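Local coordinates for flagellar hook-associated protein (Burkholderia pseudomallei, PDB 4UT1) that probably serves as a structural junction protein between the flagellar hook and the filament, at residues 371-376 with 380-385. Sequence-based numbering, arbitrary orientation.
Sequences YALSYD and YTLTDR
Tyr375 sets its ring obliquely against one face of the Tyr380 ring at the turn end of an antiparallel beta hairpin, two neighbouring strands within the five-stranded sheet of the D2-like domain. CD1 of Tyr375 sits over the centre of the Tyr380 ring, 3.4 Å above its plane, and the two planes are inclined at 46°. The torsions bring this about: Tyr375 has CG opposite its backbone N (chi1 -178°), whereas Tyr380 has CG opposite its carbonyl carbon (chi1 -60°). A broad, flat ring suits position 380, where one face receives Tyr375 and Pro396, Pro401 and Pro416 also touch the side chain.

Branched leucines fill the hollows further along the same face. Leu373 brings CD2 to within 3.9 Å of CD2 of the Tyr380 ring and turns CD1 to CD1 of Leu382. That Leu382 methyl in turn fits against CB of Tyr371, 3.6 Å away, while CD2 of Leu382 approaches the Tyr371 ring obliquely.

Ala372, Ser374, Thr381 and Thr383 occupy the other face, where small or hydroxyl-bearing side chains suit partial exposure. Ala372 and Thr383 exchange two backbone hydrogen bonds, as do Ser374 and Thr381. At the end away from the turn, beyond the Tyr371–Asp384 pair, CG and CD of Arg385 lie against the backbone of Tyr371. A water bridges the strands, donating to Ala372 O and hydrogen-bonded to Ser374 OG at 2.7 Å and to Thr383 OG1 at 2.6 Å.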
ATOM      1  N   TYR A 371       7.971  -0.585   5.569  1.00 11.83           N
ATOM      2  CA  TYR A 371       9.341  -0.073   5.678  1.00 14.99           C
ATOM      3  C   TYR A 371       9.818   0.128   7.101  1.00 15.03           C
ATOM      4  O   TYR A 371       9.030   0.212   8.039  1.00 11.63           O
ATOM      5  CB  TYR A 371       9.475   1.254   4.909  1.00 12.86           C
ATOM      6  CG  TYR A 371       8.865   1.155   3.543  1.00 13.80           C
ATOM      7  CD1 TYR A 371       9.589   0.659   2.465  1.00 14.46           C
ATOM      8  CD2 TYR A 371       7.532   1.490   3.341  1.00 14.27           C
ATOM      9  CE1 TYR A 371       8.999   0.521   1.211  1.00 16.01           C
ATOM     10  CE2 TYR A 371       6.936   1.358   2.097  1.00 14.37           C
ATOM     11  CZ  TYR A 371       7.670   0.870   1.037  1.00 15.41           C
ATOM     12  OH  TYR A 371       7.059   0.742  -0.193  1.00 14.55           O
ATOM     13  N   ALA A 372      11.137   0.228   7.253  1.00 14.54           N
ATOM     14  CA  ALA A 372      11.700   0.732   8.492  1.00 12.79           C
ATOM     15  C   ALA A 372      12.601   1.903   8.113  1.00 12.53           C
ATOM     16  O   ALA A 372      13.366   1.792   7.161  1.00 13.46           O
ATOM     17  CB  ALA A 372      12.477  -0.351   9.234  1.00 15.90           C
ATOM     18  N   LEU A 373      12.447   3.022   8.821  1.00 10.24           N
ATOM     19  CA  LEU A 373      13.390   4.145   8.735  1.00 13.14           C
ATOM     20  C   LEU A 373      14.362   4.087   9.910  1.00 14.26           C
ATOM     21  O   LEU A 373      13.956   4.179  11.081  1.00 13.30           O
ATOM     22  CB  LEU A 373      12.665   5.487   8.744  1.00 15.55           C
ATOM     23  CG  LEU A 373      13.609   6.666   8.475  1.00 13.75           C
ATOM     24  CD1 LEU A 373      13.784   6.823   6.992  1.00 14.91           C
ATOM     25  CD2 LEU A 373      13.055   7.920   9.109  1.00 18.27           C
ATOM     26  N   SER A 374      15.646   3.942   9.602  1.00 17.70           N
ATOM     27  CA  SER A 374      16.646   3.778  10.649  1.00 13.17           C
ATOM     28  C   SER A 374      17.664   4.898  10.561  1.00 12.82           C
ATOM     29  O   SER A 374      17.882   5.462   9.494  1.00 13.37           O
ATOM     30  CB  SER A 374      17.335   2.416  10.544  1.00 13.96           C
ATOM     31  OG  SER A 374      17.921   2.242   9.264  1.00 18.70           O
ATOM     32  N   TYR A 375      18.281   5.207  11.690  1.00 14.53           N
ATOM     33  CA  TYR A 375      19.240   6.302  11.737  1.00 14.59           C
ATOM     34  C   TYR A 375      20.518   5.776  12.352  1.00 15.36           C
ATOM     35  O   TYR A 375      20.464   5.163  13.397  1.00 17.25           O
ATOM     36  CB  TYR A 375      18.674   7.471  12.548  1.00 12.44           C
ATOM     37  CG  TYR A 375      19.590   8.669  12.598  1.00 16.55           C
ATOM     38  CD1 TYR A 375      19.765   9.473  11.486  1.00 16.83           C
ATOM     39  CD2 TYR A 375      20.287   8.988  13.758  1.00 16.06           C
ATOM     40  CE1 TYR A 375      20.612  10.573  11.522  1.00 17.01           C
ATOM     41  CE2 TYR A 375      21.139  10.094  13.806  1.00 17.59           C
ATOM     42  CZ  TYR A 375      21.294  10.877  12.683  1.00 20.38           C
ATOM     43  OH  TYR A 375      22.132  11.971  12.714  1.00 18.27           O
ATOM     44  N   ASP A 376      21.664   6.006  11.712  1.00 18.46           N
ATOM     45  CA  ASP A 376      22.915   5.446  12.216  1.00 19.00           C
ATOM     46  C   ASP A 376      23.854   6.524  12.788  1.00 18.16           C
ATOM     47  O   ASP A 376      25.030   6.263  13.016  1.00 17.94           O
ATOM     48  CB  ASP A 376      23.618   4.638  11.109  1.00 17.57           C
ATOM     49  CG  ASP A 376      24.188   5.514   9.993  1.00 23.75           C
ATOM     50  OD1 ASP A 376      24.017   6.749  10.020  1.00 19.14           O
ATOM     51  OD2 ASP A 376      24.802   4.949   9.065  1.00 25.29           O
ATOM     52  N   TYR A 380      19.826   8.653   7.458  1.00 18.60           N
ATOM     53  CA  TYR A 380      18.608   7.872   7.563  1.00 15.66           C
ATOM     54  C   TYR A 380      18.568   6.879   6.430  1.00 18.98           C
ATOM     55  O   TYR A 380      18.876   7.216   5.291  1.00 19.07           O
ATOM     56  CB  TYR A 380      17.379   8.774   7.495  1.00 14.26           C
ATOM     57  CG  TYR A 380      17.303   9.814   8.580  1.00 16.00           C
ATOM     58  CD1 TYR A 380      18.021  11.013   8.483  1.00 15.76           C
ATOM     59  CD2 TYR A 380      16.515   9.618   9.691  1.00 14.54           C
ATOM     60  CE1 TYR A 380      17.957  11.971   9.492  1.00 14.52           C
ATOM     61  CE2 TYR A 380      16.430  10.564  10.690  1.00 18.52           C
ATOM     62  CZ  TYR A 380      17.152  11.746  10.588  1.00 21.62           C
ATOM     63  OH  TYR A 380      17.057  12.686  11.597  1.00 20.22           O
ATOM     64  N   THR A 381      18.146   5.658   6.721  1.00 17.80           N
ATOM     65  CA  THR A 381      17.967   4.683   5.666  1.00 14.78           C
ATOM     66  C   THR A 381      16.541   4.153   5.729  1.00 15.14           C
ATOM     67  O   THR A 381      16.039   3.899   6.807  1.00 14.87           O
ATOM     68  CB  THR A 381      18.959   3.526   5.804  1.00 15.94           C
ATOM     69  OG1 THR A 381      20.298   4.044   5.823  1.00 14.15           O
ATOM     70  CG2 THR A 381      18.802   2.540   4.659  1.00 19.76           C
ATOM     71  N   LEU A 382      15.902   4.035   4.573  1.00 15.22           N
ATOM     72  CA  LEU A 382      14.603   3.384   4.460  1.00 14.50           C
ATOM     73  C   LEU A 382      14.816   1.997   3.894  1.00 14.53           C
ATOM     74  O   LEU A 382      15.330   1.843   2.785  1.00 18.14           O
ATOM     75  CB  LEU A 382      13.654   4.192   3.563  1.00 14.08           C
ATOM     76  CG  LEU A 382      12.187   3.751   3.614  1.00 17.98           C
ATOM     77  CD1 LEU A 382      11.543   4.244   4.896  1.00 17.94           C
ATOM     78  CD2 LEU A 382      11.416   4.255   2.402  1.00 16.50           C
ATOM     79  N   THR A 383      14.417   0.986   4.659  1.00 16.59           N
ATOM     80  CA  THR A 383      14.553  -0.396   4.241  1.00 15.85           C
ATOM     81  C   THR A 383      13.183  -1.053   4.063  1.00 17.78           C
ATOM     82  O   THR A 383      12.280  -0.851   4.872  1.00 15.83           O
ATOM     83  CB  THR A 383      15.369  -1.195   5.264  1.00 17.82           C
ATOM     84  OG1 THR A 383      16.635  -0.541   5.462  1.00 19.79           O
ATOM     85  CG2 THR A 383      15.600  -2.601   4.772  1.00 19.30           C
ATOM     86  N   ASP A 384      13.041  -1.809   2.982  1.00 14.85           N
ATOM     87  CA  ASP A 384      11.841  -2.609   2.731  1.00 18.18           C
ATOM     88  C   ASP A 384      11.838  -3.804   3.683  1.00 19.68           C
ATOM     89  O   ASP A 384      12.776  -4.603   3.679  1.00 20.78           O
ATOM     90  CB  ASP A 384      11.812  -3.053   1.263  1.00 21.35           C
ATOM     91  CG  ASP A 384      10.522  -3.738   0.881  1.00 23.44           C
ATOM     92  OD1 ASP A 384      10.115  -4.677   1.585  1.00 21.94           O
ATOM     93  OD2 ASP A 384       9.931  -3.347  -0.142  1.00 21.88           O
ATOM     94  N   ARG A 385      10.792  -3.925   4.499  1.00 15.72           N
ATOM     95  CA  ARG A 385      10.757  -4.938   5.555  1.00 19.95           C
ATOM     96  C   ARG A 385      10.529  -6.360   5.034  1.00 20.27           C
ATOM     97  O   ARG A 385      10.842  -7.327   5.719  1.00 19.61           O
ATOM     98  CB  ARG A 385       9.680  -4.583   6.588  1.00 16.43           C
ATOM     99  CG  ARG A 385      10.124  -3.542   7.616  1.00 14.01           C
ATOM    100  CD  ARG A 385       8.960  -3.046   8.472  1.00 15.78           C
ATOM    101  NE  ARG A 385       8.231  -4.108   9.183  1.00 12.64           N
ATOM    102  CZ  ARG A 385       8.557  -4.610  10.374  1.00 17.01           C
ATOM    103  NH1 ARG A 385       9.648  -4.202  11.020  1.00 17.03           N
ATOM    104  NH2 ARG A 385       7.795  -5.559  10.915  1.00 17.73           N
TER
HETATM  105  O   HOH W   1      16.178   0.907   7.632  1.00 16.35           O